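Long-range contacts in leucine aminopeptidase (Parabacteroides distasonis, PDB 3TC8), which probably acts as a zinc-dependent exopeptidase of the M28 family, removing residues from the amino ends of peptides: residues Asp21-Ser26 with Ile138-Gly143; Phe100-Ser105 with Asp157-Gly162; Ala134-Ala139 with Ile153-Ala158; Ser174-Thr179 with Thr248-Tyr253; Gly203-Thr208 with Asn289-Thr294. All coordinates share one frame; numbering follows the deposited sequence. Where two conformers were deposited one is given.

Contact 1. Residues Asp21-Ser26 with Ile138-Gly143; sequences DFNADS and IARQIG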
# COMPACT_ATOMS: atom_id res chain seq x y z
N ASP A 21 4.26 19.42 -5.41
CA ASP A 21 5.49 18.98 -4.78
C ASP A 21 5.15 18.02 -3.63
O ASP A 21 4.54 18.44 -2.63
CB ASP A 21 6.16 20.26 -4.25
CG ASP A 21 7.59 20.08 -3.80
OD1 ASP A 21 8.07 18.95 -3.64
OD2 ASP A 21 8.24 21.12 -3.56
N PHE A 22 5.53 16.77 -3.72
CA PHE A 22 5.37 15.80 -2.64
C PHE A 22 6.36 16.18 -1.53
O PHE A 22 7.57 16.25 -1.75
CB PHE A 22 5.72 14.42 -3.17
CG PHE A 22 5.62 13.28 -2.17
CD1 PHE A 22 6.72 12.91 -1.41
CD2 PHE A 22 4.46 12.56 -2.06
CE1 PHE A 22 6.64 11.82 -0.57
CE2 PHE A 22 4.39 11.45 -1.20
CZ PHE A 22 5.49 11.09 -0.49
N ASN A 23 5.85 16.41 -0.32
CA ASN A 23 6.69 16.76 0.81
C ASN A 23 7.08 15.49 1.54
O ASN A 23 6.26 14.88 2.26
CB ASN A 23 5.91 17.74 1.71
CG ASN A 23 6.68 18.24 2.90
OD1 ASN A 23 7.45 17.55 3.50
ND2 ASN A 23 6.30 19.42 3.34
N ALA A 24 8.33 15.06 1.36
CA ALA A 24 8.77 13.80 1.93
C ALA A 24 8.87 13.86 3.45
O ALA A 24 8.66 12.83 4.11
CB ALA A 24 10.07 13.36 1.32
N ASP A 25 9.18 15.02 4.04
CA ASP A 25 9.17 15.19 5.49
C ASP A 25 7.79 14.88 6.02
O ASP A 25 7.62 14.24 7.06
CB ASP A 25 9.51 16.63 5.92
CG ASP A 25 11.00 16.95 5.87
OD1 ASP A 25 11.87 16.05 5.79
OD2 ASP A 25 11.29 18.17 5.95
N SER A 26 6.79 15.41 5.35
CA SER A 26 5.42 15.17 5.70
C SER A 26 5.02 13.70 5.60
O SER A 26 4.40 13.14 6.51
CB SER A 26 4.51 16.04 4.85
OG SER A 26 3.14 15.68 4.98
N ILE A 138 0.21 12.31 -0.84
CA ILE A 138 -0.38 12.46 -2.17
C ILE A 138 -1.78 13.03 -2.07
O ILE A 138 -2.15 13.98 -2.74
CB ILE A 138 -0.32 11.14 -2.94
CG1 ILE A 138 1.11 10.83 -3.37
CG2 ILE A 138 -1.29 11.13 -4.15
CD1 ILE A 138 1.36 9.40 -3.69
N ALA A 139 -2.59 12.47 -1.15
CA ALA A 139 -3.94 12.91 -0.96
C ALA A 139 -4.00 14.35 -0.44
O ALA A 139 -4.88 15.13 -0.82
CB ALA A 139 -4.65 11.93 0.02
N ARG A 140 -3.05 14.73 0.42
CA ARG A 140 -2.97 16.08 0.89
C ARG A 140 -2.77 17.06 -0.26
O ARG A 140 -3.41 18.11 -0.37
CB ARG A 140 -1.84 16.25 1.92
CG ARG A 140 -1.86 17.60 2.62
CD ARG A 140 -0.82 17.71 3.73
NE ARG A 140 0.54 17.79 3.21
CZ ARG A 140 1.24 18.90 3.06
NH1 ARG A 140 0.79 20.09 3.45
NH2 ARG A 140 2.42 18.81 2.54
N GLN A 141 -1.91 16.69 -1.20
CA GLN A 141 -1.68 17.50 -2.39
C GLN A 141 -2.90 17.54 -3.31
O GLN A 141 -3.26 18.60 -3.82
CB GLN A 141 -0.48 17.01 -3.14
CG GLN A 141 0.85 17.14 -2.37
CD GLN A 141 1.17 18.52 -1.91
OE1 GLN A 141 0.86 19.51 -2.61
NE2 GLN A 141 1.78 18.63 -0.72
N ILE A 142 -3.57 16.41 -3.49
CA ILE A 142 -4.76 16.37 -4.31
C ILE A 142 -5.84 17.27 -3.73
O ILE A 142 -6.52 17.99 -4.46
CB ILE A 142 -5.29 14.91 -4.46
CG1 ILE A 142 -4.32 14.07 -5.26
CG2 ILE A 142 -6.70 14.88 -5.04
CD1 ILE A 142 -4.55 12.57 -5.11
N GLY A 143 -6.00 17.26 -2.40
CA GLY A 143 -6.99 18.10 -1.79
C GLY A 143 -6.75 19.59 -2.05
O GLY A 143 -7.68 20.37 -2.10
O HOH W 1 2.64 21.37 -3.84
O HOH W 2 4.30 20.88 1.76

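Contact 2. Residues Phe100-Ser105 with Asp157-Gly162; sequences FAHWDS and DAEDYG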
# COMPACT_ATOMS: atom_id res chain seq x y z
N PHE A 100 -3.62 2.78 -3.87
CA PHE A 100 -3.95 1.91 -2.71
C PHE A 100 -2.74 1.40 -2.02
O PHE A 100 -1.63 1.42 -2.53
CB PHE A 100 -4.97 0.82 -3.10
CG PHE A 100 -4.57 -0.14 -4.20
CD1 PHE A 100 -4.50 0.25 -5.52
CD2 PHE A 100 -4.37 -1.47 -3.91
CE1 PHE A 100 -4.26 -0.63 -6.54
CE2 PHE A 100 -4.12 -2.37 -4.95
CZ PHE A 100 -4.08 -1.98 -6.24
N ALA A 101 -2.96 0.96 -0.79
CA ALA A 101 -1.91 0.42 0.11
C ALA A 101 -2.63 -0.32 1.24
O ALA A 101 -3.79 -0.08 1.47
CB ALA A 101 -1.10 1.60 0.70
N HIS A 102 -1.91 -1.24 1.87
CA HIS A 102 -2.47 -1.88 3.07
C HIS A 102 -2.03 -1.13 4.31
O HIS A 102 -0.91 -0.61 4.39
CB HIS A 102 -2.10 -3.37 3.17
CG HIS A 102 -0.79 -3.70 3.78
ND1 HIS A 102 -0.69 -4.02 5.12
CD2 HIS A 102 0.46 -3.79 3.29
CE1 HIS A 102 0.56 -4.25 5.44
NE2 HIS A 102 1.28 -4.16 4.35
N TRP A 103 -2.91 -1.09 5.32
CA TRP A 103 -2.64 -0.32 6.54
C TRP A 103 -2.46 -1.15 7.80
O TRP A 103 -2.01 -0.62 8.82
CB TRP A 103 -3.68 0.79 6.77
CG TRP A 103 -5.03 0.37 7.19
CD1 TRP A 103 -6.06 0.01 6.38
CD2 TRP A 103 -5.56 0.38 8.52
NE1 TRP A 103 -7.19 -0.23 7.14
CE2 TRP A 103 -6.93 0.03 8.45
CE3 TRP A 103 -5.01 0.67 9.77
CZ2 TRP A 103 -7.70 -0.07 9.59
CZ3 TRP A 103 -5.80 0.60 10.89
CH2 TRP A 103 -7.13 0.26 10.79
N ASP A 104 -2.86 -2.42 7.78
CA ASP A 104 -2.63 -3.30 8.91
C ASP A 104 -1.17 -3.64 9.08
O ASP A 104 -0.36 -3.56 8.14
CB ASP A 104 -3.45 -4.58 8.77
CG ASP A 104 -3.07 -5.40 7.54
OD1 ASP A 104 -3.02 -4.83 6.43
OD2 ASP A 104 -2.85 -6.63 7.72
N SER A 105 -0.85 -4.09 10.30
CA SER A 105 0.46 -4.64 10.62
C SER A 105 0.33 -6.12 10.92
O SER A 105 -0.61 -6.58 11.57
CB SER A 105 0.99 -3.97 11.93
OG SER A 105 1.02 -2.57 11.85
N ASP A 157 -7.39 -3.26 4.57
CA ASP A 157 -7.10 -3.92 5.83
C ASP A 157 -6.82 -5.38 5.65
O ASP A 157 -7.04 -5.98 4.59
CB ASP A 157 -8.31 -3.75 6.78
CG ASP A 157 -8.00 -3.89 8.25
OD1 ASP A 157 -6.83 -4.08 8.64
OD2 ASP A 157 -8.97 -3.71 9.02
N ALA A 158 -6.24 -5.95 6.69
CA ALA A 158 -6.09 -7.39 6.82
C ALA A 158 -5.35 -7.99 5.63
O ALA A 158 -5.65 -9.11 5.20
CB ALA A 158 -7.42 -8.04 7.07
N GLU A 159 -4.32 -7.30 5.15
CA GLU A 159 -3.50 -7.83 4.09
C GLU A 159 -2.46 -8.83 4.59
O GLU A 159 -2.08 -9.71 3.84
CB GLU A 159 -2.80 -6.68 3.35
CG GLU A 159 -1.88 -7.11 2.21
CD GLU A 159 -0.49 -7.57 2.57
OE1 GLU A 159 0.01 -7.13 3.63
OE2 GLU A 159 0.09 -8.39 1.76
N ASP A 160 -1.99 -8.59 5.81
CA ASP A 160 -0.73 -9.22 6.26
C ASP A 160 -0.96 -10.17 7.46
O ASP A 160 -0.07 -10.33 8.29
CB ASP A 160 0.31 -8.16 6.60
CG ASP A 160 1.69 -8.52 6.14
OD1 ASP A 160 1.88 -9.52 5.44
OD2 ASP A 160 2.61 -7.81 6.45
N TYR A 161 -2.09 -10.86 7.44
CA TYR A 161 -2.51 -11.83 8.46
C TYR A 161 -2.54 -13.24 7.85
O TYR A 161 -3.24 -14.12 8.35
CB TYR A 161 -3.87 -11.42 9.06
CG TYR A 161 -4.09 -11.69 10.54
CD1 TYR A 161 -4.18 -13.00 11.07
CD2 TYR A 161 -4.30 -10.64 11.42
CE1 TYR A 161 -4.45 -13.18 12.40
CE2 TYR A 161 -4.61 -10.84 12.76
CZ TYR A 161 -4.68 -12.13 13.23
OH TYR A 161 -5.00 -12.32 14.57
N GLY A 162 -1.76 -13.48 6.81
CA GLY A 162 -1.71 -14.79 6.17
C GLY A 162 -0.92 -15.79 6.98
O GLY A 162 -0.23 -15.47 7.95

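Contact 3. Residues Ala134-Ala139 with Ile153-Ala158; sequences ALLEIA and IIFFDA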
# COMPACT_ATOMS: atom_id res chain seq x y z
N ALA A 134 2.87 7.66 2.19
CA ALA A 134 3.04 8.25 0.87
C ALA A 134 1.68 8.65 0.31
O ALA A 134 1.52 9.75 -0.26
CB ALA A 134 3.79 7.36 -0.06
N LEU A 135 0.68 7.77 0.42
CA LEU A 135 -0.64 8.09 -0.09
C LEU A 135 -1.31 9.22 0.68
O LEU A 135 -2.04 10.01 0.07
CB LEU A 135 -1.54 6.87 -0.10
CG LEU A 135 -1.22 5.82 -1.15
CD1 LEU A 135 -2.21 4.66 -1.12
CD2 LEU A 135 -1.13 6.38 -2.58
N LEU A 136 -1.10 9.35 1.98
CA LEU A 136 -1.62 10.47 2.71
C LEU A 136 -1.04 11.77 2.19
O LEU A 136 -1.78 12.74 2.04
CB LEU A 136 -1.39 10.36 4.23
CG LEU A 136 -2.26 9.32 4.95
CD1 LEU A 136 -1.69 9.12 6.36
CD2 LEU A 136 -3.73 9.80 5.04
N GLU A 137 0.25 11.81 1.93
CA GLU A 137 0.85 13.02 1.41
C GLU A 137 0.37 13.33 -0.00
O GLU A 137 0.09 14.49 -0.34
CB GLU A 137 2.36 12.93 1.50
CG GLU A 137 3.10 14.08 0.86
CD GLU A 137 2.74 15.46 1.39
OE1 GLU A 137 2.18 15.57 2.51
OE2 GLU A 137 3.09 16.48 0.72
N ILE A 138 0.21 12.31 -0.84
CA ILE A 138 -0.38 12.46 -2.17
C ILE A 138 -1.78 13.03 -2.07
O ILE A 138 -2.15 13.98 -2.74
CB ILE A 138 -0.32 11.14 -2.94
CG1 ILE A 138 1.11 10.83 -3.37
CG2 ILE A 138 -1.29 11.13 -4.15
CD1 ILE A 138 1.36 9.40 -3.69
N ALA A 139 -2.59 12.47 -1.15
CA ALA A 139 -3.94 12.91 -0.96
C ALA A 139 -4.00 14.35 -0.44
O ALA A 139 -4.88 15.13 -0.82
CB ALA A 139 -4.65 11.93 0.02
N ILE A 153 -8.36 6.96 -3.05
CA ILE A 153 -7.30 6.49 -2.17
C ILE A 153 -7.93 5.37 -1.34
O ILE A 153 -8.91 5.65 -0.63
CB ILE A 153 -6.80 7.60 -1.25
CG1 ILE A 153 -6.37 8.88 -1.98
CG2 ILE A 153 -5.78 7.08 -0.28
CD1 ILE A 153 -5.13 8.72 -2.79
N ILE A 154 -7.37 4.19 -1.37
CA ILE A 154 -7.88 3.09 -0.54
C ILE A 154 -6.78 2.50 0.32
O ILE A 154 -5.74 2.11 -0.16
CB ILE A 154 -8.61 1.97 -1.31
CG1 ILE A 154 -9.71 2.59 -2.18
CG2 ILE A 154 -9.13 0.94 -0.30
CD1 ILE A 154 -10.62 1.56 -2.89
N PHE A 155 -7.08 2.49 1.64
CA PHE A 155 -6.28 1.77 2.60
C PHE A 155 -7.01 0.45 2.91
O PHE A 155 -8.05 0.44 3.55
CB PHE A 155 -6.05 2.60 3.85
CG PHE A 155 -5.50 3.99 3.60
CD1 PHE A 155 -4.57 4.24 2.61
CD2 PHE A 155 -5.93 5.03 4.40
CE1 PHE A 155 -4.10 5.54 2.43
CE2 PHE A 155 -5.42 6.34 4.23
CZ PHE A 155 -4.50 6.55 3.23
N PHE A 156 -6.42 -0.63 2.41
CA PHE A 156 -6.99 -1.98 2.59
C PHE A 156 -6.47 -2.60 3.89
O PHE A 156 -5.32 -2.50 4.23
CB PHE A 156 -6.64 -2.86 1.40
CG PHE A 156 -7.39 -2.52 0.15
CD1 PHE A 156 -8.73 -2.74 0.05
CD2 PHE A 156 -6.72 -2.02 -0.97
CE1 PHE A 156 -9.41 -2.46 -1.09
CE2 PHE A 156 -7.45 -1.74 -2.13
CZ PHE A 156 -8.77 -2.00 -2.20
N ASP A 157 -7.39 -3.26 4.57
CA ASP A 157 -7.10 -3.92 5.83
C ASP A 157 -6.82 -5.38 5.65
O ASP A 157 -7.04 -5.98 4.59
CB ASP A 157 -8.31 -3.75 6.78
CG ASP A 157 -8.00 -3.89 8.25
OD1 ASP A 157 -6.83 -4.08 8.64
OD2 ASP A 157 -8.97 -3.71 9.02
N ALA A 158 -6.24 -5.95 6.69
CA ALA A 158 -6.09 -7.39 6.82
C ALA A 158 -5.35 -7.99 5.63
O ALA A 158 -5.65 -9.11 5.20
CB ALA A 158 -7.42 -8.04 7.07

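Contact 4. Residues Ser174-Thr179 with Thr248-Tyr253; sequences SWCLGT and TDDHQY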
# COMPACT_ATOMS: atom_id res chain seq x y z
N SER A 174 -5.06 -16.55 1.86
CA SER A 174 -5.07 -16.10 3.23
C SER A 174 -4.54 -14.68 3.41
O SER A 174 -4.73 -14.13 4.50
CB SER A 174 -4.30 -17.07 4.13
OG SER A 174 -2.89 -16.95 4.03
N TRP A 175 -3.92 -14.13 2.37
CA TRP A 175 -3.42 -12.77 2.37
C TRP A 175 -4.43 -11.84 1.74
O TRP A 175 -5.34 -12.28 1.04
CB TRP A 175 -2.08 -12.71 1.61
CG TRP A 175 -1.07 -13.69 2.09
CD1 TRP A 175 -0.92 -14.99 1.69
CD2 TRP A 175 -0.17 -13.52 3.18
NE1 TRP A 175 0.05 -15.63 2.41
CE2 TRP A 175 0.54 -14.74 3.34
CE3 TRP A 175 0.14 -12.45 4.02
CZ2 TRP A 175 1.51 -14.90 4.29
CZ3 TRP A 175 1.12 -12.62 4.97
CH2 TRP A 175 1.79 -13.83 5.10
N CYS A 176 -4.29 -10.53 1.95
CA CYS A 176 -5.07 -9.54 1.20
C CYS A 176 -6.55 -9.74 1.42
O CYS A 176 -7.35 -9.62 0.49
CB CYS A 176 -4.73 -9.61 -0.31
SG CYS A 176 -2.99 -9.53 -0.70
N LEU A 177 -6.95 -9.97 2.67
CA LEU A 177 -8.35 -10.29 2.93
C LEU A 177 -9.27 -9.09 2.72
O LEU A 177 -10.40 -9.25 2.25
CB LEU A 177 -8.50 -10.83 4.37
CG LEU A 177 -7.79 -12.12 4.68
CD1 LEU A 177 -7.88 -12.43 6.16
CD2 LEU A 177 -8.32 -13.30 3.82
N GLY A 178 -8.81 -7.89 3.12
CA GLY A 178 -9.64 -6.70 2.92
C GLY A 178 -9.88 -6.39 1.45
O GLY A 178 -11.00 -6.02 1.08
N THR A 179 -8.86 -6.55 0.63
CA THR A 179 -8.98 -6.33 -0.79
C THR A 179 -9.91 -7.36 -1.41
O THR A 179 -10.73 -7.03 -2.26
CB THR A 179 -7.62 -6.37 -1.52
OG1 THR A 179 -6.76 -5.45 -0.86
CG2 THR A 179 -7.78 -5.95 -2.97
N THR A 248 2.84 -11.79 -4.66
CA THR A 248 1.46 -11.84 -4.18
C THR A 248 1.20 -10.56 -3.40
O THR A 248 1.91 -10.25 -2.46
CB THR A 248 1.25 -13.04 -3.25
OG1 THR A 248 1.53 -14.24 -3.96
CG2 THR A 248 -0.16 -13.04 -2.68
N ASP A 249 0.21 -9.80 -3.82
CA ASP A 249 -0.10 -8.55 -3.15
C ASP A 249 -1.49 -8.09 -3.53
O ASP A 249 -2.19 -8.72 -4.35
CB ASP A 249 0.96 -7.51 -3.50
CG ASP A 249 1.29 -6.56 -2.37
OD1 ASP A 249 0.52 -6.47 -1.40
OD2 ASP A 249 2.38 -5.86 -2.47
N ASP A 250 -1.96 -7.00 -2.92
CA ASP A 250 -3.33 -6.61 -3.07
C ASP A 250 -3.75 -6.38 -4.52
O ASP A 250 -4.91 -6.55 -4.86
CB ASP A 250 -3.60 -5.32 -2.25
CG ASP A 250 -3.56 -5.50 -0.71
OD1 ASP A 250 -4.36 -6.28 -0.21
OD2 ASP A 250 -2.75 -4.83 -0.04
N HIS A 251 -2.80 -5.92 -5.34
CA HIS A 251 -3.15 -5.61 -6.74
C HIS A 251 -3.67 -6.82 -7.52
O HIS A 251 -4.54 -6.65 -8.39
CB HIS A 251 -1.95 -4.98 -7.46
CG HIS A 251 -0.77 -5.87 -7.67
ND1 HIS A 251 -0.24 -6.62 -6.64
CD2 HIS A 251 -0.04 -6.12 -8.78
CE1 HIS A 251 0.78 -7.31 -7.12
NE2 HIS A 251 0.92 -7.02 -8.42
N GLN A 252 -3.24 -8.03 -7.16
CA GLN A 252 -3.75 -9.20 -7.91
C GLN A 252 -5.25 -9.38 -7.74
O GLN A 252 -5.93 -9.84 -8.63
CB GLN A 252 -3.02 -10.47 -7.57
CG GLN A 252 -3.39 -11.10 -6.31
CD GLN A 252 -2.46 -12.26 -6.00
OE1 GLN A 252 -1.25 -12.07 -5.99
NE2 GLN A 252 -3.03 -13.42 -5.65
N TYR A 253 -5.76 -9.01 -6.55
CA TYR A 253 -7.15 -9.17 -6.24
C TYR A 253 -8.00 -8.04 -6.82
O TYR A 253 -9.16 -8.24 -7.12
CB TYR A 253 -7.33 -9.39 -4.74
CG TYR A 253 -6.77 -10.66 -4.24
CD1 TYR A 253 -7.42 -11.87 -4.46
CD2 TYR A 253 -5.56 -10.68 -3.58
CE1 TYR A 253 -6.89 -13.08 -3.98
CE2 TYR A 253 -5.00 -11.88 -3.11
CZ TYR A 253 -5.66 -13.07 -3.31
OH TYR A 253 -5.12 -14.22 -2.82
O HOH W 3 -3.49 -14.72 -0.57
O HOH W 4 -6.17 -6.67 1.99

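Contact 5. Residues Gly203-Thr208 with Asn289-Thr294; sequences GGKNAT and NIDRET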
# COMPACT_ATOMS: atom_id res chain seq x y z
N GLY A 203 9.29 2.80 1.53
CA GLY A 203 10.00 3.70 2.39
C GLY A 203 11.42 3.35 2.74
O GLY A 203 12.10 4.17 3.38
N GLY A 204 11.89 2.17 2.41
CA GLY A 204 13.19 1.72 2.87
C GLY A 204 14.34 2.45 2.20
O GLY A 204 14.32 2.69 0.99
N LYS A 205 15.38 2.74 2.97
CA LYS A 205 16.59 3.34 2.43
C LYS A 205 17.08 2.51 1.25
O LYS A 205 17.18 1.27 1.37
CB LYS A 205 17.67 3.45 3.49
CG LYS A 205 18.85 4.29 3.06
CD LYS A 205 19.93 4.34 4.13
CE LYS A 205 21.20 4.95 3.63
NZ LYS A 205 20.93 6.37 3.30
N ASN A 206 17.38 3.14 0.11
CA ASN A 206 17.92 2.44 -1.07
C ASN A 206 17.02 1.30 -1.61
O ASN A 206 17.49 0.37 -2.24
CB ASN A 206 19.32 1.98 -0.82
CG ASN A 206 20.27 3.13 -0.55
OD1 ASN A 206 20.23 4.18 -1.22
ND2 ASN A 206 21.17 2.93 0.40
N ALA A 207 15.71 1.47 -1.46
CA ALA A 207 14.75 0.54 -2.02
C ALA A 207 14.96 0.45 -3.54
O ALA A 207 15.35 1.44 -4.20
CB ALA A 207 13.31 0.98 -1.74
N THR A 208 14.62 -0.70 -4.10
CA THR A 208 14.67 -0.94 -5.53
C THR A 208 13.34 -1.49 -6.00
O THR A 208 12.98 -2.61 -5.64
CB THR A 208 15.84 -1.86 -5.88
OG1 THR A 208 15.80 -3.07 -5.14
CG2 THR A 208 17.18 -1.18 -5.66
N ASN A 289 14.47 2.11 9.23
CA ASN A 289 14.75 1.94 7.81
C ASN A 289 14.11 3.00 6.92
O ASN A 289 14.39 3.03 5.74
CB ASN A 289 14.26 0.59 7.33
CG ASN A 289 14.78 -0.55 8.14
OD1 ASN A 289 13.97 -1.32 8.76
ND2 ASN A 289 16.07 -0.70 8.19
N ILE A 290 13.17 3.78 7.46
CA ILE A 290 12.38 4.66 6.64
C ILE A 290 13.22 5.85 6.22
O ILE A 290 13.94 6.43 7.03
CB ILE A 290 11.09 5.06 7.38
CG1 ILE A 290 10.30 3.78 7.80
CG2 ILE A 290 10.21 5.99 6.52
CD1 ILE A 290 9.85 2.88 6.66
N ASP A 291 13.10 6.21 4.95
CA ASP A 291 14.00 7.16 4.32
C ASP A 291 13.22 8.15 3.48
O ASP A 291 12.43 7.76 2.60
CB ASP A 291 15.00 6.39 3.49
CG ASP A 291 16.03 7.24 2.92
OD1 ASP A 291 15.79 7.79 1.81
OD2 ASP A 291 17.10 7.35 3.53
N ARG A 292 13.41 9.45 3.72
CA ARG A 292 12.72 10.49 3.01
C ARG A 292 13.02 10.46 1.51
O ARG A 292 12.15 10.80 0.72
CB ARG A 292 13.07 11.84 3.61
CG ARG A 292 12.46 12.07 4.94
CD ARG A 292 13.12 13.23 5.67
NE ARG A 292 12.51 13.52 6.97
CZ ARG A 292 12.80 12.89 8.09
NH1 ARG A 292 13.68 11.90 8.10
NH2 ARG A 292 12.24 13.28 9.23
N GLU A 293 14.25 10.15 1.13
CA GLU A 293 14.58 10.14 -0.29
C GLU A 293 13.80 9.05 -1.03
O GLU A 293 13.35 9.25 -2.15
CB GLU A 293 16.09 10.06 -0.50
CG GLU A 293 16.86 11.37 -0.27
CD GLU A 293 16.65 12.01 1.09
OE1 GLU A 293 15.99 13.09 1.18
OE2 GLU A 293 17.18 11.47 2.09
N THR A 294 13.64 7.87 -0.40
CA THR A 294 12.85 6.82 -1.04
C THR A 294 11.39 7.26 -1.16
O THR A 294 10.77 7.10 -2.21
CB THR A 294 12.93 5.51 -0.23
OG1 THR A 294 14.32 5.22 -0.05
CG2 THR A 294 12.23 4.39 -0.93
O HOH W 5 17.16 6.08 -0.13

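Contact 1. Residues Asp21-Ser26 with Ile138-Gly143
The Phe22 ring turns its edge to Ile138: CG1 of the isoleucine lies near the ring plane, 4.0 Å from both Phe22 CD2 and CE2. Phe22 CG stands opposite the backbone N (chi1 179°), which carries the ring between helices 125-144 and 292-308, where Leu303 of the latter also touches it. The other flat group, the Arg140 guanidinium, has Asn23 CB near its plane, 3.7 Å from NH2, while the planes of the Asn23 amide and the guanidinium stand 73° apart. Ser26 OG approaches the guanidinium obliquely, 3.8 Å from Arg140 NE. Both reach a common partner, for Glu137 OE1 forms a salt bridge with Arg140 NE and a hydrogen bond with Ser26 OG, and Glu137 OE2 takes Asn23 N and Gln141 NE2. One carboxylate of helix 125-144 thus gathers polar groups from both segments. Here helix 24-36 begins, with Asn23 as its N-cap: OD1 accepts from Ser26 N at 2.9 Å, the donor sitting above the carbonyl plane. Asparagine suits this place because its short amide can bend back onto the first turn while ND2 points elsewhere. Asn23 ND2 gives to a water, at 2.9 Å, that also accepts from Arg140 NH2 in the guanidinium plane. A second water accepts from Asp21 N at 3.0 Å and donates to Gln141 OE1.

Contact 2. Residues Phe100-Ser105 with Asp157-Gly162
The backbones come closest at Asp104 and Asp157, their CA atoms 5.5 Å apart, just beyond the C-terminal ends of parallel strands 96-102 and 150-156. Such strand ends carry the metal site in this M28 fold: Asp160 binds the zinc ion with Asp127 and His281. Asp104 turns its carboxylate to loop 157-162, which follows strand 150-156. Asp104 OD2 takes Asp160 N at 2.9 Å through its syn lone pair, and Asp104 OD1 takes Glu159 N at 3.1 Å. Aspartate is short enough to hold two successive amides, setting the zinc ligand's backbone. Asp104 OD1 also accepts from His102 ND1 at 2.8 Å, from the opposite face of the carboxylate. That bond fixes the imidazole's rotation, and His102 NE2 is bonded to the ligand Asp127. Asp157 OD1 lies 4.0 Å above the Trp103 indole, offset toward the rim, the carboxylate tilted 26°; it bonds His47 NE2, and Asp157 OD2 accepts from Arg83 backbone N. Glu159 OE1 sits 3.2 Å above the His102 ring plane, over its centre.

Contact 3. Residues Ala134-Ala139 with Ile153-Ala158
Phe155 reaches from strand 150-156 into the surface of helix 125-144, and its rim fits between two leucines. Phe155 CG lies beside the backbone N (chi1 -53°), which brings the ring back toward the helix. Leu135 CB lies in the ring plane, 3.8 Å from Phe155 CE1. Leu136, crossing the phenylalanine at about a right angle, brings CD2 to 3.8 Å from Phe155 CZ. A ring standing on its edge is thin enough to enter this groove. One helix turn on, toward Ala139, Ile153 fills the shallow place left by a small residue: its CG1 rests 4.0 Å from Ala139 CB, and its CG2 lies 4.2 Å from Leu135 CB. The beta-branched isoleucine thereby serves two helix turns. The helix segment runs at 159° to the strand, with axes 9.6 Å apart. It belongs to a beta-alpha-beta crossover from strand 96-102 to its neighbour 150-156, and Leu58 of helix 45-60 covers Ala139 and Phe155. Every touching side chain is a buried hydrocarbon, so between these two segments cohesion comes from close fit and exclusion of water.

Contact 4. Residues Ser174-Thr179 with Thr248-Tyr253
Beside the zinc site, the starts of helices 177-184 and 250-258, with the loops before them, meet through Cys176, Thr179, Asp250 and Tyr253, and the Trp175 side chain touches the zinc ligand Asp160. Thr179 OG1 donates to Asp250 OD1 at 2.6 Å, arriving 56° out of the carboxylate plane. A water donates to Asp250 OD1 at 2.9 Å and accepts from Thr179 N; two donors would be expected to stabilise this interior carboxylate. Cys176 is the N-cap of helix 177-184, in a left-handed backbone conformation, and its small side chain fits where space is short: CB is 3.4 Å from Asp250 OD1 and 3.5 Å from Tyr253 CD2. With Cys176 SG beside its own backbone N (chi1 -52°), the sulfur faces the second loop, 3.5 Å from Asp249 C. It also makes an oblique sulfur-aromatic contact with the Tyr253 ring. Thr179 CG2 packs on Tyr253 CB. The phenol end is polar: Tyr253 OH is bonded to Asp173 and accepts from a water that takes Trp175 N.

Contact 5. Residues Gly203-Thr208 with Asn289-Thr294
Lys205 lays its extended aliphatic chain obliquely across Asp291, Lys205 CG being 3.6 Å from Asp291 OD2. CG leaves CB on the far side from the backbone N (chi1 -169°), and a bend only at the last torsion turns Lys205 NZ back to Asp291 OD2, a long salt bridge of 4.0 Å. The Asp291 side chain was modelled in two conformers, so its contacts may be only part-time. A flexible lysine suits such an exposed margin. Beneath it the backbones pair. Asp291 N gives to Gly203 O at 2.8 Å and Lys205 N to Asn289 O at 3.0 Å. Gly203 has only hydrogens where Ile290 CD1 comes close, which lets the chains approach. Thr294 works with both ends of its branch: OG1 donates to Gly204 O at 2.7 Å, while CG2 packs 3.7 Å from Ala207 CB. Ala207 N reaches Gly204 O from the opposite face, closing the type II turn from Gly204 to Ala207, in which Asn206 takes a left-handed conformation that asparagine tolerates well. A water accepts from Asn206 N and donates to Thr294 OG1. In the conformer described, Asp291 OD1 takes Thr294 N through its anti lone pair at 3.1 Å. A single antiparallel bridge, Gly204 with Ile290 as its non-hydrogen-bonded pair, is thus joined to a beta turn and to the N-cap of helix 292-308.

Overall arrangement
From the N terminus, contact 1 closes the longest loop of the five, 111 residues, bringing the start of helix 24-36 to helix 125-144. Contact 2 opens within it and ends beyond it, so the two cross; it joins the ends of strands 96-102 and 150-156 at the zinc site. Contact 3, starting where contact 1 ends, nests within contact 2, shares 157-158 and ties the crossover helix to the sheet. Contact 4 follows in series, joining the starts of helices 177-184 and 250-258, with backbone bonds to contact 2. Contact 5 crosses it, and its Arg292 returns to Asp25 of contact 1. Contact 4 lies opposite contacts 1 and 5 across the chain's centre.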